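Local coordinates for Rod shape-determining protein (MreC) (Helicobacter pylori, PDB 5LP5) that binds the penicillin-binding protein PBP2 and probably acts as a scaffold for cell wall synthesis that determines rod shape, at residues Y126-H131 against V241-V246; I135-L140 against C155-M160; V210-S215 against V226-F231. All coordinates share one frame; numbering follows the deposited sequence.

Contact 1: residues Y126-H131 against V241-V246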
loop_
_atom_site.group_PDB
_atom_site.type_symbol
_atom_site.label_atom_id
_atom_site.label_comp_id
_atom_site.label_asym_id
_atom_site.label_seq_id
_atom_site.Cartn_x
_atom_site.Cartn_y
_atom_site.Cartn_z
ATOM N N TYR C 126 3.204 31.886 -1.912
ATOM C CA TYR C 126 4.373 32.126 -2.745
ATOM C C TYR C 126 5.592 31.452 -2.152
ATOM O O TYR C 126 5.628 31.180 -0.970
ATOM C CB TYR C 126 4.630 33.635 -2.869
ATOM C CG TYR C 126 3.514 34.393 -3.551
ATOM C CD1 TYR C 126 3.393 34.398 -4.934
ATOM C CD2 TYR C 126 2.558 35.081 -2.814
ATOM C CE1 TYR C 126 2.360 35.078 -5.564
ATOM C CE2 TYR C 126 1.527 35.768 -3.438
ATOM C CZ TYR C 126 1.430 35.764 -4.816
ATOM O OH TYR C 126 0.417 36.427 -5.466
ATOM N N GLY C 127 6.580 31.172 -2.991
ATOM C CA GLY C 127 7.837 30.577 -2.538
ATOM C C GLY C 127 8.865 31.662 -2.302
ATOM O O GLY C 127 8.837 32.701 -2.949
ATOM N N LEU C 128 9.763 31.419 -1.353
ATOM C CA LEU C 128 10.902 32.299 -1.077
ATOM C C LEU C 128 12.230 31.611 -1.396
ATOM O O LEU C 128 12.477 30.482 -0.986
ATOM C CB LEU C 128 10.905 32.765 0.378
ATOM C CG LEU C 128 9.769 33.732 0.805
ATOM C CD1 LEU C 128 9.861 34.050 2.286
ATOM C CD2 LEU C 128 9.855 34.998 -0.034
ATOM N N VAL C 129 13.081 32.321 -2.129
ATOM C CA VAL C 129 14.363 31.817 -2.596
ATOM C C VAL C 129 15.432 32.834 -2.230
ATOM O O VAL C 129 15.196 34.031 -2.357
ATOM C CB VAL C 129 14.330 31.647 -4.138
ATOM C CG1 VAL C 129 15.669 31.189 -4.688
ATOM C CG2 VAL C 129 13.272 30.639 -4.516
ATOM N N SER C 130 16.598 32.360 -1.780
ATOM C CA SER C 130 17.726 33.249 -1.564
ATOM C C SER C 130 18.931 32.907 -2.430
ATOM O O SER C 130 19.028 33.375 -3.575
ATOM C CB SER C 130 18.092 33.417 -0.097
ATOM O OG SER C 130 18.978 34.525 0.056
ATOM N N HIS C 131 19.873 32.148 -1.918
ATOM C CA HIS C 131 21.105 31.957 -2.683
ATOM C C HIS C 131 20.917 30.707 -3.500
ATOM O O HIS C 131 21.515 29.679 -3.218
ATOM C CB HIS C 131 22.316 31.873 -1.762
ATOM C CG HIS C 131 22.734 33.195 -1.201
ATOM N ND1 HIS C 131 21.848 34.078 -0.620
ATOM C CD2 HIS C 131 23.955 33.781 -1.125
ATOM C CE1 HIS C 131 22.504 35.158 -0.227
ATOM N NE2 HIS C 131 23.784 35.005 -0.522
ATOM N N VAL C 241 16.634 38.274 -1.248
ATOM C CA VAL C 241 15.530 37.326 -1.294
ATOM C C VAL C 241 14.574 37.637 -2.430
ATOM O O VAL C 241 14.224 38.793 -2.642
ATOM C CB VAL C 241 14.742 37.308 0.024
ATOM C CG1 VAL C 241 13.531 36.383 -0.074
ATOM C CG2 VAL C 241 15.648 36.900 1.177
ATOM N N PHE C 242 14.167 36.585 -3.145
ATOM C CA PHE C 242 13.247 36.690 -4.272
ATOM C C PHE C 242 11.951 35.914 -3.997
ATOM O O PHE C 242 11.978 34.809 -3.478
ATOM C CB PHE C 242 13.919 36.129 -5.525
ATOM C CG PHE C 242 15.068 36.954 -6.020
ATOM C CD1 PHE C 242 14.863 37.951 -6.952
ATOM C CD2 PHE C 242 16.352 36.708 -5.595
ATOM C CE1 PHE C 242 15.916 38.712 -7.426
ATOM C CE2 PHE C 242 17.421 37.470 -6.059
ATOM C CZ PHE C 242 17.199 38.472 -6.976
ATOM N N LEU C 243 10.826 36.488 -4.397
ATOM C CA LEU C 243 9.520 35.853 -4.254
ATOM C C LEU C 243 9.181 35.066 -5.491
ATOM O O LEU C 243 9.296 35.567 -6.614
ATOM C CB LEU C 243 8.450 36.923 -4.058
ATOM C CG LEU C 243 7.053 36.456 -3.670
ATOM C CD1 LEU C 243 6.969 36.105 -2.197
ATOM C CD2 LEU C 243 6.079 37.606 -3.895
ATOM N N SER C 244 8.721 33.838 -5.310
ATOM C CA SER C 244 8.406 32.967 -6.445
ATOM C C SER C 244 6.928 32.951 -6.781
ATOM O O SER C 244 6.150 32.376 -6.039
ATOM C CB SER C 244 8.854 31.545 -6.153
ATOM O OG SER C 244 8.341 30.689 -7.153
ATOM N N ASP C 245 6.567 33.559 -7.915
ATOM C CA ASP C 245 5.178 33.680 -8.367
ATOM C C ASP C 245 4.939 32.779 -9.587
ATOM O O ASP C 245 5.336 33.141 -10.703
ATOM C CB ASP C 245 4.873 35.149 -8.707
ATOM C CG ASP C 245 3.376 35.394 -9.061
ATOM O OD1 ASP C 245 2.608 34.462 -9.237
ATOM O OD2 ASP C 245 2.923 36.526 -9.167
ATOM N N VAL C 246 4.299 31.628 -9.376
ATOM C CA VAL C 246 4.006 30.673 -10.467
ATOM C C VAL C 246 2.601 30.949 -10.976
ATOM O O VAL C 246 1.660 30.920 -10.196
ATOM C CB VAL C 246 4.058 29.217 -9.958
ATOM C CG1 VAL C 246 3.578 28.257 -11.017
ATOM C CG2 VAL C 246 5.460 28.828 -9.515
#
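Residues Gly127-Val129 pair antiparallel with Phe242-Ser244 in the six-stranded barrel to which strand 125-129 belongs, bringing that strand against the last strand of the chain. The short axes approach to 4.5 Å at 148°. Two hydrogen-bonded pairs flank the non-hydrogen-bonded pair Leu128 with Leu243. At one, Val129 and Phe242 exchange backbone bonds, Phe242 N reaching Val129 O at 2.9 Å. At the other, Ser244 N donates to Gly127 O, while the return bond from Gly127 N to Ser244 O is weak at 3.3 Å.

On the face carrying Leu128 and Leu243, Leu243 touches both Tyr126 and Leu128. Its CG stands opposite the backbone N (chi1 -171°), which carries it toward strand 125-129; CD1 then meets CB of Tyr126 at 3.5 Å and CD2 of Leu128 at 3.8 Å. Leu128 CD2 also meets CG1 of Val241. The other methyl of Leu243, CD2, lies over one face of the Tyr126 ring, toward its rim. Ser244 O approaches the edge of that ring in its plane, 3.6 Å from Tyr126 CD1. Beside it the Asp245 carboxylate runs alongside the tyrosine, its plane turned 80° from the ring. Both polar ends have partners elsewhere: Asp245 forms a salt bridge with Lys124, and Tyr126 OH is hydrogen-bonded to Glu121 N.

Strand 134-141 flanks strand 125-129 through backbone bonds of Tyr126 and Leu128, and strand 93-103 binds the far edge of 241-246 through Thr96 and Thr98. On the Val129 and Phe242 face, Tyr95 touches both side chains.

Contact 2: residues I135-L140 against C155-M160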
loop_
_atom_site.group_PDB
_atom_site.type_symbol
_atom_site.label_atom_id
_atom_site.label_comp_id
_atom_site.label_asym_id
_atom_site.label_seq_id
_atom_site.Cartn_x
_atom_site.Cartn_y
_atom_site.Cartn_z
ATOM N N ILE C 135 14.101 28.874 0.956
ATOM C CA ILE C 135 14.134 29.244 2.393
ATOM C C ILE C 135 12.781 29.176 3.084
ATOM O O ILE C 135 12.726 29.115 4.302
ATOM C CB ILE C 135 14.736 30.648 2.647
ATOM C CG1 ILE C 135 13.877 31.762 2.004
ATOM C CG2 ILE C 135 16.153 30.699 2.115
ATOM C CD1 ILE C 135 14.298 33.169 2.402
ATOM N N GLY C 136 11.690 29.196 2.330
ATOM C CA GLY C 136 10.344 29.132 2.942
ATOM C C GLY C 136 9.266 29.649 2.013
ATOM O O GLY C 136 9.429 29.636 0.806
ATOM N N ILE C 137 8.156 30.075 2.575
ATOM C CA ILE C 137 7.048 30.565 1.775
ATOM C C ILE C 137 6.555 31.893 2.296
ATOM O O ILE C 137 6.939 32.324 3.372
ATOM C CB ILE C 137 5.849 29.587 1.780
ATOM C CG1 ILE C 137 5.230 29.503 3.183
ATOM C CG2 ILE C 137 6.288 28.204 1.305
ATOM C CD1 ILE C 137 4.033 28.592 3.278
ATOM N N ALA C 138 5.675 32.521 1.534
ATOM C CA ALA C 138 5.181 33.855 1.869
ATOM C C ALA C 138 3.713 33.981 1.532
ATOM O O ALA C 138 3.295 33.568 0.459
ATOM C CB ALA C 138 5.988 34.920 1.121
ATOM N N VAL C 139 2.951 34.570 2.436
ATOM C CA VAL C 139 1.521 34.800 2.181
ATOM C C VAL C 139 1.111 36.227 2.497
ATOM O O VAL C 139 1.523 36.792 3.517
ATOM C CB VAL C 139 0.619 33.881 3.031
ATOM C CG1 VAL C 139 -0.791 33.881 2.456
ATOM C CG2 VAL C 139 1.184 32.469 3.094
ATOM N N LEU C 140 0.294 36.797 1.619
ATOM C CA LEU C 140 -0.298 38.108 1.884
ATOM C C LEU C 140 -1.588 37.901 2.659
ATOM O O LEU C 140 -2.446 37.152 2.224
ATOM C CB LEU C 140 -0.572 38.840 0.576
ATOM C CG LEU C 140 -1.253 40.191 0.661
ATOM C CD1 LEU C 140 -0.378 41.186 1.393
ATOM C CD2 LEU C 140 -1.599 40.705 -0.738
ATOM N N CYS C 155 5.033 26.495 7.137
ATOM C CA CYS C 155 5.859 26.354 5.956
ATOM C C CYS C 155 5.793 24.940 5.462
ATOM O O CYS C 155 6.218 24.023 6.155
ATOM C CB CYS C 155 7.302 26.742 6.252
ATOM S SG CYS C 155 8.412 26.323 4.902
ATOM N N ALA C 156 5.247 24.768 4.266
ATOM C CA ALA C 156 5.138 23.460 3.626
ATOM C C ALA C 156 5.121 23.607 2.113
ATOM O O ALA C 156 4.549 24.543 1.581
ATOM C CB ALA C 156 3.877 22.740 4.085
ATOM N N TYR C 157 5.767 22.678 1.418
ATOM C CA TYR C 157 5.769 22.699 -0.028
ATOM C C TYR C 157 6.245 21.382 -0.608
ATOM O O TYR C 157 6.655 20.508 0.136
ATOM C CB TYR C 157 6.597 23.858 -0.541
ATOM C CG TYR C 157 7.999 23.977 0.014
ATOM C CD1 TYR C 157 9.076 23.399 -0.635
ATOM C CD2 TYR C 157 8.260 24.736 1.147
ATOM C CE1 TYR C 157 10.376 23.536 -0.157
ATOM C CE2 TYR C 157 9.557 24.891 1.627
ATOM C CZ TYR C 157 10.605 24.283 0.980
ATOM O OH TYR C 157 11.880 24.474 1.464
ATOM N N SER C 158 6.122 21.222 -1.928
ATOM C CA SER C 158 6.395 19.940 -2.601
ATOM C C SER C 158 7.828 19.831 -3.106
ATOM O O SER C 158 8.286 20.689 -3.838
ATOM C CB SER C 158 5.457 19.722 -3.774
ATOM O OG SER C 158 5.673 18.405 -4.269
ATOM N N VAL C 159 8.505 18.742 -2.752
ATOM C CA VAL C 159 9.887 18.499 -3.181
ATOM C C VAL C 159 10.057 17.115 -3.826
ATOM O O VAL C 159 9.173 16.252 -3.718
ATOM C CB VAL C 159 10.865 18.642 -2.017
ATOM C CG1 VAL C 159 10.818 20.061 -1.478
ATOM C CG2 VAL C 159 10.589 17.611 -0.926
ATOM N N MET C 160 11.178 16.925 -4.514
ATOM C CA MET C 160 11.532 15.638 -5.135
ATOM C C MET C 160 12.982 15.248 -4.853
ATOM O O MET C 160 13.874 16.082 -4.848
ATOM C CB MET C 160 11.291 15.672 -6.648
ATOM C CG MET C 160 12.073 16.751 -7.392
ATOM S SD MET C 160 11.466 16.860 -9.073
ATOM C CE MET C 160 12.586 18.084 -9.736
#
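Ile137 reaches from strand 134-141 to the loop that leads into strand 158-161 and makes three of the four close approaches. The close part is confined to Gly136 and Ile137 on one side and Cys155-Tyr157 on the other, all buried and joined by van der Waals packing without a hydrogen bond. The two branches of the isoleucine meet different residues. Its CG1 sits between the backbone N and the carbonyl carbon (chi1 67°), and CD1 reaches CA of Cys155 at 3.9 Å. The branch methyl CG2 turns instead to Tyr157, 4.0 Å from CD2, the two side chains running alongside with opposite headings. Next to them, SG of Cys155 rests on CA of Gly136 at 3.9 Å. The Tyr157 hydroxyl is bound by Asn150 OD1, and its ring meets Phe204 edge-to-face.

Beyond this patch the segments diverge, and Leu140 and Met160 at the far ends are partly exposed. Gln139 of the PBP2 chain packs on Ile137 in the patch and on Val139 beyond it, and Gln131 of that chain is hydrogen-bonded to Ser158 OG. Such a small junction, free of hydrogen bonds, between two antiparallel six-stranded barrels fits the double-barrel architecture of the MreC core, akin to chymotrypsin-like proteases.

Contact 3: residues V210-S215 against V226-F231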
loop_
_atom_site.group_PDB
_atom_site.type_symbol
_atom_site.label_atom_id
_atom_site.label_comp_id
_atom_site.label_asym_id
_atom_site.label_seq_id
_atom_site.Cartn_x
_atom_site.Cartn_y
_atom_site.Cartn_z
ATOM N N VAL C 210 16.969 22.493 -2.197
ATOM C CA VAL C 210 16.432 22.524 -0.849
ATOM C C VAL C 210 17.452 22.032 0.160
ATOM O O VAL C 210 17.744 22.745 1.130
ATOM C CB VAL C 210 15.158 21.679 -0.737
ATOM C CG1 VAL C 210 14.652 21.677 0.688
ATOM C CG2 VAL C 210 14.091 22.268 -1.631
ATOM N N GLY C 211 17.972 20.818 -0.070
ATOM C CA GLY C 211 18.922 20.183 0.866
ATOM C C GLY C 211 19.323 18.785 0.454
ATOM O O GLY C 211 19.170 18.418 -0.699
ATOM N N GLU C 212 19.854 18.018 1.392
ATOM C CA GLU C 212 20.324 16.657 1.122
ATOM C C GLU C 212 19.841 15.718 2.214
ATOM O O GLU C 212 19.747 16.111 3.371
ATOM C CB GLU C 212 21.861 16.609 1.083
ATOM C CG GLU C 212 22.478 17.455 -0.023
ATOM C CD GLU C 212 23.980 17.603 0.040
ATOM O OE1 GLU C 212 24.652 16.715 0.651
ATOM O OE2 GLU C 212 24.445 18.610 -0.569
ATOM N N VAL C 213 19.564 14.473 1.850
ATOM C CA VAL C 213 19.039 13.519 2.810
ATOM C C VAL C 213 20.127 13.133 3.810
ATOM O O VAL C 213 21.207 12.727 3.413
ATOM C CB VAL C 213 18.516 12.263 2.108
ATOM C CG1 VAL C 213 18.002 11.237 3.132
ATOM C CG2 VAL C 213 17.413 12.647 1.136
ATOM N N SER C 214 19.861 13.294 5.103
ATOM C CA SER C 214 20.840 12.914 6.114
ATOM C C SER C 214 20.450 11.628 6.843
ATOM O O SER C 214 21.316 10.831 7.188
ATOM C CB SER C 214 21.112 14.050 7.087
ATOM O OG SER C 214 20.380 13.930 8.252
ATOM N N SER C 215 19.160 11.406 7.068
ATOM C CA SER C 215 18.691 10.157 7.690
ATOM C C SER C 215 17.267 9.884 7.223
ATOM O O SER C 215 16.653 10.722 6.567
ATOM C CB SER C 215 18.747 10.228 9.221
ATOM O OG SER C 215 17.734 11.103 9.727
ATOM N N VAL C 226 15.074 13.262 6.871
ATOM C CA VAL C 226 15.557 14.451 7.531
ATOM C C VAL C 226 16.663 15.024 6.691
ATOM O O VAL C 226 17.526 14.277 6.237
ATOM C CB VAL C 226 16.115 14.122 8.927
ATOM C CG1 VAL C 226 16.609 15.396 9.615
ATOM C CG2 VAL C 226 15.043 13.433 9.766
ATOM N N LEU C 227 16.651 16.337 6.494
ATOM C CA LEU C 227 17.611 16.980 5.588
ATOM C C LEU C 227 18.771 17.588 6.324
ATOM O O LEU C 227 18.648 17.946 7.469
ATOM C CB LEU C 227 16.939 18.079 4.761
ATOM C CG LEU C 227 15.708 17.635 4.001
ATOM C CD1 LEU C 227 15.255 18.745 3.078
ATOM C CD2 LEU C 227 15.981 16.401 3.173
ATOM N N LYS C 228 19.884 17.726 5.625
ATOM C CA LYS C 228 21.005 18.524 6.076
ATOM C C LYS C 228 21.350 19.505 4.940
ATOM O O LYS C 228 20.811 19.377 3.842
ATOM C CB LYS C 228 22.184 17.624 6.412
ATOM C CG LYS C 228 22.711 16.815 5.233
ATOM C CD LYS C 228 23.870 15.910 5.598
ATOM C CE LYS C 228 24.024 14.791 4.560
ATOM N NZ LYS C 228 25.134 13.814 4.856
ATOM N N ASN C 229 22.213 20.485 5.198
ATOM C CA ASN C 229 22.536 21.505 4.213
ATOM C C ASN C 229 21.310 22.251 3.689
ATOM O O ASN C 229 21.348 22.788 2.569
ATOM C CB ASN C 229 23.255 20.895 3.019
ATOM C CG ASN C 229 24.652 20.498 3.337
ATOM O OD1 ASN C 229 25.445 21.346 3.745
ATOM N ND2 ASN C 229 24.975 19.204 3.170
ATOM N N ALA C 230 20.230 22.288 4.473
ATOM C CA ALA C 230 19.078 23.093 4.107
ATOM C C ALA C 230 19.156 24.390 4.875
ATOM O O ALA C 230 19.820 24.453 5.918
ATOM C CB ALA C 230 17.784 22.377 4.429
ATOM N N PHE C 231 18.482 25.417 4.369
ATOM C CA PHE C 231 18.418 26.673 5.085
ATOM C C PHE C 231 17.629 26.517 6.367
ATOM O O PHE C 231 16.494 26.058 6.343
ATOM C CB PHE C 231 17.751 27.771 4.244
ATOM C CG PHE C 231 17.471 29.013 5.033
ATOM C CD1 PHE C 231 18.495 29.892 5.338
ATOM C CD2 PHE C 231 16.200 29.271 5.532
ATOM C CE1 PHE C 231 18.258 31.013 6.111
ATOM C CE2 PHE C 231 15.959 30.370 6.308
ATOM C CZ PHE C 231 16.976 31.263 6.573
HETATM O O HOH W 1 24.159 12.237 7.267
#
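Ser214 and Ser215 both face Val226, a classic beta bulge that shifts the register of the hairpin formed by strands 209-218 and 223-228 by one residue. One carbonyl serves both residues of the bulge: Val226 O accepts Ser214 N at 2.8 Å and, weakly, Ser215 N at 3.4 Å. Val226 N returns a bond to Ser215 O, whose carbonyl plane it approaches from above. On the far side of the bulge Glu212 and Lys228 form a regular hydrogen-bonded pair, with Lys228 N 2.8 Å from Glu212 O. A second classic bulge, Val210 and Gly211 against Val195, lies on the other edge of strand 209-218.

The two faces differ in character. Val210 CG1 meets Leu227 CD1 at 3.8 Å, the side chains crossing at a slant, and Leu178 and Val195 add to this buried cluster. On the opposite face Ser215 OG lies against CB of Val226. Just past the strand end, the Asn229 amide passes the Glu212 carboxylate, their planes 45° apart and without a hydrogen bond between them.

A first torsion of 62° turns Lys228 CG toward strand 209-218, and the extended chain then passes over Ser214, whose CB lies 3.6 Å from Lys228 CD. At its end a water bridges back to the partner strand, accepting from Lys228 NZ at 3.0 Å and donating to Ser214 O at 3.2 Å.

Overall arrangement
Contact 1 belongs to one barrel, contact 3 to the other, and contact 2 spans the junction. The centres of contacts 1 and 2 are about 9 Å apart, and strand 134-141 joins them directly: Leu128 N and Gly136 O, 2.8 Å apart, form a probable hydrogen bond. The centres of contacts 2 and 3 are about 15 Å apart, yet Ile135 CB packs on Phe231 CD2 and Val159 CG1 on Val210 CG2. Contacts 1 and 3, with centres about 19 Å apart, fall on opposite sides of the chain's centre and do not touch. PBP2 reaches only contact 2 among the three, so the inter-barrel junction lies beside the partner enzyme.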